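Long-range contacts in FAD-dependent oxidoreductase (Actinomadura kijaniata, PDB 3M9V), which is a flavin-dependent enzyme of the acyl-CoA dehydrogenase family that takes part in the biosynthesis of the sugar D-kijanose and binds dTDP: residues S166-L171 / T224-F229; A151-R156 / F181-R186; D138-S143 / V172-V177. One frame throughout, in Å; residues are numbered along the deposited sequence.

Contact 1: S166-L171 / T224-F229; sequences SGRKTL and TVDIVF
G167 and F229 exchange two backbone hydrogen bonds, G167 N to F229 O and F229 N to G167 O, both 3.0 Å; K169 and I227 do the same, with K169 N to I227 O at 2.9 Å. Between these rungs R168 faces V228 in a non-hydrogen-bonded pair. On the face carrying R168 and V228, the R168 chain bends at chi2 and chi3 and leans out over the neighbouring strand toward D226. R168 NH1 is modelled 2.4 Å from D226 OD2, a salt bridge whose length is doubtful. Guanidinium and carboxylate planes stand 85° apart, and V228 CG2 lies over one guanidinium face. OD2 is also hydrogen-bonded to H148 ND1. The other oxygen, D226 OD1, accepts from T170 OG1 at 2.7 Å on its syn side, 28° out of the carboxylate plane, and takes a second bond from a water, which also links L171 N to T224 O where direct strand pairing has stopped. The strands, 166-171 and 225-229, are antiparallel neighbours in the beta-sheet of the acyl-CoA dehydrogenase middle domain. On the opposite face the F229 ring lies beside the glycine, its CD2 3.6 Å from G167 C, and K169 CG meets the ring edge 3.8 Å from F229 CE2. Further out, K169 NZ forms a salt bridge with D147, and T224 OG1 is hydrogen-bonded to OG of S173, which binds FMN in another structure of the protein.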
ATOM      1  N   SER A 166      -4.803  44.548  13.498  1.00 26.48           N
ATOM      2  CA  SER A 166      -3.390  44.191  13.577  0.50 28.13           C
ATOM      3  C   SER A 166      -3.160  42.684  13.574  1.00 28.47           C
ATOM      4  O   SER A 166      -3.934  41.918  14.155  1.00 31.31           O
ATOM      5  CB  SER A 166      -2.751  44.785  14.835  0.50 27.92           C
ATOM      6  OG  SER A 166      -2.607  46.191  14.722  0.50 25.22           O
ATOM      7  N   GLY A 167      -2.063  42.263  12.968  1.00 29.99           N
ATOM      8  CA  GLY A 167      -1.742  40.842  12.970  1.00 27.74           C
ATOM      9  C   GLY A 167      -0.946  40.524  11.719  1.00 26.33           C
ATOM     10  O   GLY A 167      -0.274  41.377  11.134  1.00 21.08           O
ATOM     11  N   ARG A 168      -1.011  39.253  11.344  1.00 26.56           N
ATOM     12  CA  ARG A 168      -0.261  38.770  10.198  1.00 28.30           C
ATOM     13  C   ARG A 168      -0.864  37.436   9.795  1.00 27.81           C
ATOM     14  O   ARG A 168      -1.139  36.597  10.655  1.00 27.28           O
ATOM     15  CB  ARG A 168       1.236  38.706  10.481  1.00 28.57           C
ATOM     16  CG  ARG A 168       1.841  37.386  10.116  1.00 38.38           C
ATOM     17  CD  ARG A 168       2.931  37.503   9.086  1.00 40.92           C
ATOM     18  NE  ARG A 168       4.225  37.884   9.630  1.00 43.71           N
ATOM     19  CZ  ARG A 168       5.403  37.573   9.088  1.00 44.14           C
ATOM     20  NH1 ARG A 168       5.506  36.813   8.011  1.00 41.86           N
ATOM     21  NH2 ARG A 168       6.518  38.010   9.643  1.00 40.77           N
ATOM     22  N   LYS A 169      -1.131  37.266   8.501  1.00 26.39           N
ATOM     23  CA  LYS A 169      -1.672  35.978   8.059  1.00 26.65           C
ATOM     24  C   LYS A 169      -0.640  35.342   7.132  1.00 25.43           C
ATOM     25  O   LYS A 169       0.169  36.015   6.493  1.00 24.77           O
ATOM     26  CB  LYS A 169      -2.997  36.143   7.308  1.00 25.59           C
ATOM     27  CG  LYS A 169      -4.147  36.638   8.169  1.00 26.96           C
ATOM     28  CD  LYS A 169      -4.626  35.558   9.148  1.00 27.90           C
ATOM     29  CE  LYS A 169      -5.964  35.911   9.792  1.00 26.88           C
ATOM     30  NZ  LYS A 169      -6.234  34.958  10.922  1.00 25.02           N
ATOM     31  N   THR A 170      -0.667  34.020   7.065  1.00 26.00           N
ATOM     32  CA  THR A 170       0.360  33.313   6.331  1.00 25.59           C
ATOM     33  C   THR A 170      -0.272  32.520   5.195  1.00 26.08           C
ATOM     34  O   THR A 170      -1.478  32.280   5.211  1.00 27.34           O
ATOM     35  CB  THR A 170       1.165  32.430   7.292  1.00 27.44           C
ATOM     36  OG1 THR A 170       2.312  31.956   6.578  1.00 30.64           O
ATOM     37  CG2 THR A 170       0.317  31.315   7.866  1.00 20.79           C
ATOM     38  N   LEU A 171       0.521  32.149   4.194  1.00 25.30           N
ATOM     39  CA  LEU A 171       0.067  31.248   3.142  1.00 23.57           C
ATOM     40  C   LEU A 171      -1.097  31.852   2.377  1.00 23.68           C
ATOM     41  O   LEU A 171      -2.106  31.185   2.129  1.00 22.64           O
ATOM     42  CB  LEU A 171      -0.234  29.831   3.656  1.00 23.87           C
ATOM     43  CG  LEU A 171       0.932  29.086   4.317  1.00 24.18           C
ATOM     44  CD1 LEU A 171       0.524  27.662   4.752  1.00 29.41           C
ATOM     45  CD2 LEU A 171       2.212  29.017   3.484  1.00 26.31           C
ATOM     46  N   THR A 224       2.156  32.490  -2.561  1.00 20.29           N
ATOM     47  CA  THR A 224       1.511  32.055  -1.337  1.00 21.54           C
ATOM     48  C   THR A 224       2.229  32.724  -0.157  1.00 23.02           C
ATOM     49  O   THR A 224       2.864  32.083   0.681  1.00 23.59           O
ATOM     50  CB  THR A 224       1.366  30.512  -1.314  1.00 20.33           C
ATOM     51  OG1 THR A 224       0.457  30.155  -2.366  1.00 21.55           O
ATOM     52  CG2 THR A 224       0.762  29.999   0.019  1.00 18.71           C
ATOM     53  N   VAL A 225       2.135  34.052  -0.103  1.00 22.66           N
ATOM     54  CA  VAL A 225       3.019  34.821   0.759  1.00 21.29           C
ATOM     55  C   VAL A 225       2.303  35.215   2.035  1.00 20.90           C
ATOM     56  O   VAL A 225       1.121  34.937   2.189  1.00 22.95           O
ATOM     57  CB  VAL A 225       3.485  36.098   0.061  1.00 22.47           C
ATOM     58  CG1 VAL A 225       4.294  35.765  -1.209  1.00 24.09           C
ATOM     59  CG2 VAL A 225       2.301  37.043  -0.210  1.00 22.34           C
ATOM     60  N   ASP A 226       3.027  35.863   2.937  1.00 22.01           N
ATOM     61  CA  ASP A 226       2.467  36.424   4.162  1.00 23.39           C
ATOM     62  C   ASP A 226       1.960  37.858   4.004  1.00 24.27           C
ATOM     63  O   ASP A 226       2.486  38.589   3.164  1.00 23.61           O
ATOM     64  CB  ASP A 226       3.568  36.434   5.207  1.00 21.99           C
ATOM     65  CG  ASP A 226       3.719  35.086   5.877  1.00 30.03           C
ATOM     66  OD1 ASP A 226       3.474  34.030   5.246  1.00 30.11           O
ATOM     67  OD2 ASP A 226       4.030  35.099   7.081  1.00 29.20           O
ATOM     68  N   ILE A 227       0.942  38.261   4.771  1.00 23.65           N
ATOM     69  CA  ILE A 227       0.504  39.664   4.683  1.00 23.37           C
ATOM     70  C   ILE A 227       0.408  40.226   6.109  1.00 24.62           C
ATOM     71  O   ILE A 227       0.065  39.491   7.034  1.00 21.69           O
ATOM     72  CB  ILE A 227      -0.818  39.841   3.934  1.00 21.27           C
ATOM     73  CG1 ILE A 227      -1.959  39.151   4.695  1.00 17.12           C
ATOM     74  CG2 ILE A 227      -0.690  39.419   2.448  1.00 21.45           C
ATOM     75  CD1 ILE A 227      -3.250  39.129   3.941  1.00 24.24           C
ATOM     76  N   VAL A 228       0.747  41.500   6.291  1.00 26.06           N
ATOM     77  CA  VAL A 228       0.925  42.091   7.619  1.00 25.96           C
ATOM     78  C   VAL A 228       0.030  43.310   7.816  1.00 26.88           C
ATOM     79  O   VAL A 228      -0.120  44.120   6.894  1.00 26.11           O
ATOM     80  CB  VAL A 228       2.377  42.533   7.829  1.00 28.38           C
ATOM     81  CG1 VAL A 228       2.617  42.943   9.281  1.00 28.36           C
ATOM     82  CG2 VAL A 228       3.318  41.400   7.464  1.00 26.53           C
ATOM     83  N   PHE A 229      -0.570  43.425   8.998  1.00 24.56           N
ATOM     84  CA  PHE A 229      -1.531  44.479   9.290  1.00 25.15           C
ATOM     85  C   PHE A 229      -0.952  45.201  10.505  1.00 26.62           C
ATOM     86  O   PHE A 229      -0.715  44.572  11.529  1.00 26.41           O
ATOM     87  CB  PHE A 229      -2.925  43.956   9.653  1.00 25.01           C
ATOM     88  CG  PHE A 229      -3.365  42.784   8.823  1.00 24.56           C
ATOM     89  CD1 PHE A 229      -3.647  42.932   7.477  1.00 25.33           C
ATOM     90  CD2 PHE A 229      -3.510  41.532   9.401  1.00 28.11           C
ATOM     91  CE1 PHE A 229      -4.036  41.840   6.686  1.00 31.24           C
ATOM     92  CE2 PHE A 229      -3.886  40.445   8.626  1.00 26.78           C
ATOM     93  CZ  PHE A 229      -4.162  40.591   7.269  1.00 25.39           C
TER
HETATM   94  O   HOH W   1       3.250  32.202   3.223  1.00 28.55           O

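Contact 2: A151-R156 / F181-R186; sequences AVTTLR and FVINAR
R186 lies against V152 and T154 with its aliphatic chain, and its backbone supplies both hydrogen bonds of the contact. With chi1 at 60°, CG sits between the backbone N and the carbonyl carbon, on the side of T154, whose CG2 is 4.1 Å from R186 CG. The chain then bends at chi3, and V152 CG2 approaches R186 CD at 4.0 Å, crossing the arginine at about a right angle and lying over one face of its guanidinium. L155 N donates to R186 O at 2.9 Å, a nearly straight bond (165° at the hydrogen), whereas R186 N to T153 O is weak at 3.3 Å. This one parallel bridge, T154 with R186, joins strand 154-157 to the C-terminal end of strand 180-187 in the mixed sheet of the middle domain; end to end the touching parts run 89° apart, and they pair at this single bridge. T153 splits its two branches between different tasks. Its methyl CG2 meets A185 CB and I183 CG2, each 4.0 Å away, and the T153 carbonyl O rests 3.7 Å from A185 CB. Its hydroxyl OG1 instead bonds to D147 OD1 and to R168 N, which should fix the rotation about chi1. Between I183 and A185, whose CB atoms point toward 151-156, N184 has its CB pointing away and makes a weak hydrogen bond through ND2 to the bound dTDP.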
ATOM      1  N   ALA A 151       1.625  35.945  16.004  1.00 47.29           N
ATOM      2  CA  ALA A 151       0.557  36.947  16.015  1.00 44.84           C
ATOM      3  C   ALA A 151      -0.840  36.361  16.106  1.00 43.23           C
ATOM      4  O   ALA A 151      -1.113  35.323  15.513  1.00 43.85           O
ATOM      5  CB  ALA A 151       0.619  37.818  14.765  1.00 44.55           C
ATOM      6  N   VAL A 152      -1.743  37.030  16.813  1.00 40.79           N
ATOM      7  CA  VAL A 152      -3.159  36.700  16.720  1.00 39.51           C
ATOM      8  C   VAL A 152      -3.950  37.875  16.133  1.00 39.59           C
ATOM      9  O   VAL A 152      -4.046  38.943  16.744  1.00 39.19           O
ATOM     10  CB  VAL A 152      -3.724  36.260  18.074  1.00 40.47           C
ATOM     11  CG1 VAL A 152      -3.146  37.144  19.171  1.00 43.48           C
ATOM     12  CG2 VAL A 152      -5.242  36.273  18.069  1.00 39.30           C
ATOM     13  N   THR A 153      -4.522  37.689  14.945  1.00 36.04           N
ATOM     14  CA  THR A 153      -4.986  38.837  14.178  1.00 32.71           C
ATOM     15  C   THR A 153      -6.271  39.338  14.827  1.00 33.96           C
ATOM     16  O   THR A 153      -7.261  38.611  14.892  1.00 33.31           O
ATOM     17  CB  THR A 153      -5.227  38.457  12.708  1.00 33.01           C
ATOM     18  OG1 THR A 153      -3.971  38.121  12.111  1.00 25.63           O
ATOM     19  CG2 THR A 153      -5.860  39.618  11.937  1.00 30.14           C
ATOM     20  N   THR A 154      -6.266  40.587  15.291  1.00 32.96           N
ATOM     21  CA  THR A 154      -7.363  41.093  16.121  1.00 33.18           C
ATOM     22  C   THR A 154      -7.879  42.430  15.598  1.00 31.74           C
ATOM     23  O   THR A 154      -7.123  43.239  15.061  1.00 32.25           O
ATOM     24  CB  THR A 154      -6.902  41.258  17.593  1.00 32.31           C
ATOM     25  OG1 THR A 154      -5.741  42.087  17.610  1.00 40.07           O
ATOM     26  CG2 THR A 154      -6.368  39.956  18.128  1.00 35.79           C
ATOM     27  N   LEU A 155      -9.180  42.643  15.726  1.00 30.82           N
ATOM     28  CA  LEU A 155      -9.795  43.902  15.345  1.00 35.66           C
ATOM     29  C   LEU A 155     -10.119  44.664  16.629  1.00 37.09           C
ATOM     30  O   LEU A 155     -10.718  44.119  17.555  1.00 36.43           O
ATOM     31  CB  LEU A 155     -11.114  43.671  14.608  1.00 34.04           C
ATOM     32  CG  LEU A 155     -11.360  43.705  13.100  1.00 38.61           C
ATOM     33  CD1 LEU A 155     -12.868  43.642  12.886  1.00 35.38           C
ATOM     34  CD2 LEU A 155     -10.774  44.932  12.406  1.00 31.17           C
ATOM     35  N   ARG A 156      -9.732  45.931  16.674  1.00 39.66           N
ATOM     36  CA  ARG A 156      -9.855  46.752  17.877  1.00 41.14           C
ATOM     37  C   ARG A 156     -10.698  47.968  17.488  1.00 42.00           C
ATOM     38  O   ARG A 156     -10.511  48.557  16.420  1.00 40.34           O
ATOM     39  CB  ARG A 156      -8.445  47.257  18.186  1.00 41.56           C
ATOM     40  CG  ARG A 156      -7.995  47.198  19.622  1.00 47.56           C
ATOM     41  CD  ARG A 156      -6.921  48.256  19.787  1.00 54.33           C
ATOM     42  NE  ARG A 156      -6.009  48.266  18.647  1.00 60.26           N
ATOM     43  CZ  ARG A 156      -5.143  49.241  18.384  1.00 63.00           C
ATOM     44  NH1 ARG A 156      -4.342  49.147  17.333  1.00 64.22           N
ATOM     45  NH2 ARG A 156      -5.071  50.311  19.164  1.00 64.73           N
ATOM     46  N   PHE A 181      -8.649  41.767   0.407  1.00 22.19           N
ATOM     47  CA  PHE A 181      -8.204  40.631   1.220  1.00 22.70           C
ATOM     48  C   PHE A 181      -9.255  40.409   2.297  1.00 24.17           C
ATOM     49  O   PHE A 181      -9.473  41.285   3.159  1.00 25.07           O
ATOM     50  CB  PHE A 181      -6.838  40.929   1.847  1.00 21.01           C
ATOM     51  CG  PHE A 181      -5.736  41.067   0.846  1.00 21.54           C
ATOM     52  CD1 PHE A 181      -4.875  40.007   0.588  1.00 22.46           C
ATOM     53  CD2 PHE A 181      -5.613  42.225   0.093  1.00 23.53           C
ATOM     54  CE1 PHE A 181      -3.866  40.126  -0.365  1.00 22.69           C
ATOM     55  CE2 PHE A 181      -4.629  42.356  -0.875  1.00 19.99           C
ATOM     56  CZ  PHE A 181      -3.755  41.304  -1.098  1.00 25.39           C
ATOM     57  N   VAL A 182      -9.942  39.271   2.224  1.00 25.53           N
ATOM     58  CA  VAL A 182     -10.888  38.904   3.276  1.00 24.75           C
ATOM     59  C   VAL A 182     -10.123  38.194   4.387  1.00 26.65           C
ATOM     60  O   VAL A 182      -9.420  37.220   4.115  1.00 25.79           O
ATOM     61  CB  VAL A 182     -11.987  37.983   2.726  1.00 26.16           C
ATOM     62  CG1 VAL A 182     -12.993  37.604   3.808  1.00 24.01           C
ATOM     63  CG2 VAL A 182     -12.713  38.664   1.606  1.00 23.20           C
ATOM     64  N   ILE A 183     -10.216  38.681   5.623  1.00 25.72           N
ATOM     65  CA  ILE A 183      -9.271  38.284   6.662  1.00 25.34           C
ATOM     66  C   ILE A 183     -10.096  37.676   7.785  1.00 28.51           C
ATOM     67  O   ILE A 183     -11.113  38.249   8.181  1.00 28.90           O
ATOM     68  CB  ILE A 183      -8.509  39.503   7.236  1.00 25.78           C
ATOM     69  CG1 ILE A 183      -7.767  40.235   6.115  1.00 26.33           C
ATOM     70  CG2 ILE A 183      -7.469  39.114   8.290  1.00 25.12           C
ATOM     71  CD1 ILE A 183      -6.758  39.361   5.395  1.00 20.95           C
ATOM     72  N   ASN A 184      -9.684  36.517   8.284  1.00 28.13           N
ATOM     73  CA  ASN A 184     -10.371  35.964   9.440  1.00 30.50           C
ATOM     74  C   ASN A 184      -9.766  36.556  10.707  1.00 29.77           C
ATOM     75  O   ASN A 184      -8.574  36.395  10.970  1.00 31.53           O
ATOM     76  CB  ASN A 184     -10.215  34.448   9.470  1.00 33.01           C
ATOM     77  CG  ASN A 184     -11.044  33.770   8.393  1.00 39.23           C
ATOM     78  OD1 ASN A 184     -11.647  34.422   7.534  1.00 43.97           O
ATOM     79  ND2 ASN A 184     -11.100  32.447   8.460  1.00 48.85           N
ATOM     80  N   ALA A 185     -10.579  37.230  11.511  1.00 29.36           N
ATOM     81  CA  ALA A 185      -9.993  37.922  12.654  1.00 28.22           C
ATOM     82  C   ALA A 185     -10.963  37.728  13.812  1.00 29.00           C
ATOM     83  O   ALA A 185     -12.076  37.242  13.603  1.00 30.87           O
ATOM     84  CB  ALA A 185      -9.793  39.404  12.306  1.00 26.55           C
ATOM     85  N   ARG A 186     -10.558  38.103  15.021  1.00 30.43           N
ATOM     86  CA  ARG A 186     -11.493  38.178  16.152  1.00 35.05           C
ATOM     87  C   ARG A 186     -11.491  39.593  16.746  1.00 36.01           C
ATOM     88  O   ARG A 186     -10.450  40.258  16.747  1.00 34.38           O
ATOM     89  CB  ARG A 186     -11.039  37.218  17.258  1.00 33.12           C
ATOM     90  CG  ARG A 186      -9.647  37.587  17.732  1.00 38.16           C
ATOM     91  CD  ARG A 186      -9.164  36.645  18.812  1.00 52.03           C
ATOM     92  NE  ARG A 186      -9.275  35.252  18.382  1.00 62.98           N
ATOM     93  CZ  ARG A 186      -9.167  34.210  19.201  1.00 66.23           C
ATOM     94  NH1 ARG A 186      -9.293  32.982  18.715  1.00 68.88           N
ATOM     95  NH2 ARG A 186      -8.944  34.397  20.497  1.00 65.85           N
TER

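Contact 3: D138-S143 / V172-V177; sequences DAVVCS and VSMAPV
M174 and C142 interlock where the loop 172-177 folds against the start of strand 141-147. A type II turn from V172 to A175 brings M174 forward. M174 CG lies anti to the backbone N (chi1 -159°), and a bend at chi3 lets the thioether lie across V140, with M174 SD 3.8 Å from V140 CG1. Its methyl CE goes on to the backbone of the strand, 3.5 Å from V141 O. C142 projects from the strand into the turn: SG nestles 3.5 Å from M174 O and 3.9 Å from M174 CB. V140 fills the notch between M174 and V177, its CG1 touching V177 CG2 at 3.8 Å while CB rests on the V177 carbonyl. At the other end V172 CG1 fits beside C142 CB and against S143 O. Beyond the two segments F51, F56 and M65 also pack on M174. The direct contacts thus set side-chain carbons and two sulfurs against one another and against backbone carbonyls, and the polar link is indirect: one water accepts from S143 N and donates to S173 O, satisfying both backbone atoms and bridging strand to loop at a residue that binds FMN in another structure of the protein.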
ATOM      1  N   ASP A 138     -11.638  44.607 -11.808  1.00 33.52           N
ATOM      2  CA  ASP A 138     -11.037  45.469 -10.799  1.00 33.70           C
ATOM      3  C   ASP A 138     -10.808  44.846  -9.435  1.00 33.08           C
ATOM      4  O   ASP A 138     -10.073  45.420  -8.636  1.00 33.97           O
ATOM      5  CB  ASP A 138     -11.833  46.762 -10.574  1.00 35.43           C
ATOM      6  CG  ASP A 138     -12.005  47.568 -11.853  1.00 36.35           C
ATOM      7  OD1 ASP A 138     -11.080  47.610 -12.697  1.00 36.79           O
ATOM      8  OD2 ASP A 138     -13.098  48.139 -12.020  1.00 40.56           O
ATOM      9  N   ALA A 139     -11.429  43.711  -9.135  1.00 30.59           N
ATOM     10  CA  ALA A 139     -11.289  43.149  -7.802  1.00 28.08           C
ATOM     11  C   ALA A 139     -10.680  41.750  -7.864  1.00 28.83           C
ATOM     12  O   ALA A 139     -11.243  40.861  -8.511  1.00 29.53           O
ATOM     13  CB  ALA A 139     -12.620  43.132  -7.073  1.00 27.28           C
ATOM     14  N   VAL A 140      -9.542  41.558  -7.202  1.00 27.37           N
ATOM     15  CA  VAL A 140      -8.883  40.242  -7.128  1.00 26.45           C
ATOM     16  C   VAL A 140      -8.840  39.898  -5.637  1.00 26.92           C
ATOM     17  O   VAL A 140      -8.174  40.583  -4.858  1.00 27.33           O
ATOM     18  CB  VAL A 140      -7.482  40.250  -7.794  1.00 25.99           C
ATOM     19  CG1 VAL A 140      -6.673  38.953  -7.586  1.00 20.70           C
ATOM     20  CG2 VAL A 140      -7.620  40.566  -9.283  1.00 23.42           C
ATOM     21  N   VAL A 141      -9.612  38.887  -5.246  1.00 26.02           N
ATOM     22  CA  VAL A 141      -9.954  38.666  -3.847  1.00 24.69           C
ATOM     23  C   VAL A 141      -9.226  37.480  -3.200  1.00 25.32           C
ATOM     24  O   VAL A 141      -9.460  36.317  -3.548  1.00 24.31           O
ATOM     25  CB  VAL A 141     -11.494  38.531  -3.651  1.00 25.49           C
ATOM     26  CG1 VAL A 141     -11.840  38.573  -2.167  1.00 23.47           C
ATOM     27  CG2 VAL A 141     -12.245  39.676  -4.316  1.00 22.88           C
ATOM     28  N   CYS A 142      -8.329  37.785  -2.267  1.00 22.50           N
ATOM     29  CA  CYS A 142      -7.513  36.797  -1.565  1.00 23.88           C
ATOM     30  C   CYS A 142      -8.109  36.566  -0.189  1.00 24.88           C
ATOM     31  O   CYS A 142      -8.886  37.404   0.285  1.00 28.79           O
ATOM     32  CB  CYS A 142      -6.094  37.326  -1.381  1.00 22.17           C
ATOM     33  SG  CYS A 142      -5.287  37.559  -2.949  1.00 25.28           S
ATOM     34  N   SER A 143      -7.750  35.448   0.435  1.00 25.85           N
ATOM     35  CA  SER A 143      -8.332  35.060   1.727  1.00 27.60           C
ATOM     36  C   SER A 143      -7.180  34.891   2.689  1.00 25.41           C
ATOM     37  O   SER A 143      -6.259  34.141   2.394  1.00 25.28           O
ATOM     38  CB  SER A 143      -9.085  33.729   1.640  1.00 27.51           C
ATOM     39  OG  SER A 143     -10.242  33.870   0.825  1.00 33.30           O
ATOM     40  N   VAL A 172      -0.958  33.111   1.972  1.00 21.04           N
ATOM     41  CA  VAL A 172      -2.087  33.766   1.301  1.00 18.86           C
ATOM     42  C   VAL A 172      -1.861  33.709  -0.202  1.00 18.73           C
ATOM     43  O   VAL A 172      -1.193  34.587  -0.757  1.00 19.43           O
ATOM     44  CB  VAL A 172      -2.198  35.247   1.718  1.00 18.73           C
ATOM     45  CG1 VAL A 172      -3.435  35.865   1.056  1.00 21.04           C
ATOM     46  CG2 VAL A 172      -2.310  35.345   3.265  1.00 15.83           C
ATOM     47  N   SER A 173      -2.406  32.697  -0.873  1.00 17.67           N
ATOM     48  CA  SER A 173      -2.151  32.541  -2.306  1.00 19.29           C
ATOM     49  C   SER A 173      -2.738  33.676  -3.157  1.00 20.33           C
ATOM     50  O   SER A 173      -3.785  34.220  -2.794  1.00 21.08           O
ATOM     51  CB  SER A 173      -2.759  31.213  -2.793  1.00 18.87           C
ATOM     52  OG  SER A 173      -2.164  30.138  -2.084  1.00 21.00           O
ATOM     53  N   MET A 174      -2.100  33.985  -4.283  1.00 18.69           N
ATOM     54  CA  MET A 174      -2.579  35.036  -5.183  1.00 22.50           C
ATOM     55  C   MET A 174      -2.330  36.448  -4.638  1.00 23.03           C
ATOM     56  O   MET A 174      -2.645  37.443  -5.305  1.00 22.97           O
ATOM     57  CB  MET A 174      -4.068  34.859  -5.548  1.00 20.22           C
ATOM     58  CG  MET A 174      -4.440  35.594  -6.854  1.00 23.72           C
ATOM     59  SD  MET A 174      -6.076  35.226  -7.496  1.00 28.77           S
ATOM     60  CE  MET A 174      -7.116  35.455  -6.056  1.00 19.87           C
ATOM     61  N   ALA A 175      -1.790  36.545  -3.424  1.00 20.97           N
ATOM     62  CA  ALA A 175      -1.592  37.856  -2.803  1.00 24.44           C
ATOM     63  C   ALA A 175      -0.875  38.889  -3.685  1.00 25.22           C
ATOM     64  O   ALA A 175      -1.154  40.083  -3.651  1.00 24.92           O
ATOM     65  CB  ALA A 175      -0.931  37.738  -1.424  1.00 21.77           C
ATOM     66  N   PRO A 176       0.064  38.440  -4.525  1.00 27.75           N
ATOM     67  CA  PRO A 176       0.776  39.456  -5.295  1.00 26.89           C
ATOM     68  C   PRO A 176      -0.097  40.327  -6.201  1.00 28.72           C
ATOM     69  O   PRO A 176       0.284  41.469  -6.476  1.00 26.80           O
ATOM     70  CB  PRO A 176       1.774  38.620  -6.098  1.00 28.34           C
ATOM     71  CG  PRO A 176       2.101  37.500  -5.108  1.00 26.65           C
ATOM     72  CD  PRO A 176       0.741  37.130  -4.566  1.00 26.38           C
ATOM     73  N   VAL A 177      -1.242  39.835  -6.664  1.00 26.42           N
ATOM     74  CA  VAL A 177      -2.083  40.665  -7.525  1.00 25.83           C
ATOM     75  C   VAL A 177      -3.366  41.013  -6.777  1.00 24.36           C
ATOM     76  O   VAL A 177      -4.309  41.536  -7.364  1.00 23.53           O
ATOM     77  CB  VAL A 177      -2.369  40.008  -8.918  1.00 28.07           C
ATOM     78  CG1 VAL A 177      -1.071  39.798  -9.706  1.00 21.68           C
ATOM     79  CG2 VAL A 177      -3.032  38.636  -8.788  1.00 26.79           C
TER
HETATM   80  O   HOH W   2      -5.937  33.739  -1.241  1.00 25.32           O

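In the fold
The three contacts belong to one mixed beta-sheet and its adjoining loop. Along the chain their segments alternate: 138-143, 151-156, 166-171, 172-177, 181-186 and 224-229, so each contact crosses the others. Strand 163-172 neighbours 141-147, 154-157 and 225-234, and 180-187 pairs with 141-147 and 154-157. Centres of contacts 1 and 2 lie about 10 Å apart, those of 1 and 3 about 12 Å, and those of 2 and 3 about 17 Å. Contact 3 is the most buried, against helices 96-118 and 53-61. Contact 2 carries N184 and contact 3 carries S173; the sheet and its loop thus hold residues of both the dTDP pocket and the FMN site, the latter not occupied in this chain.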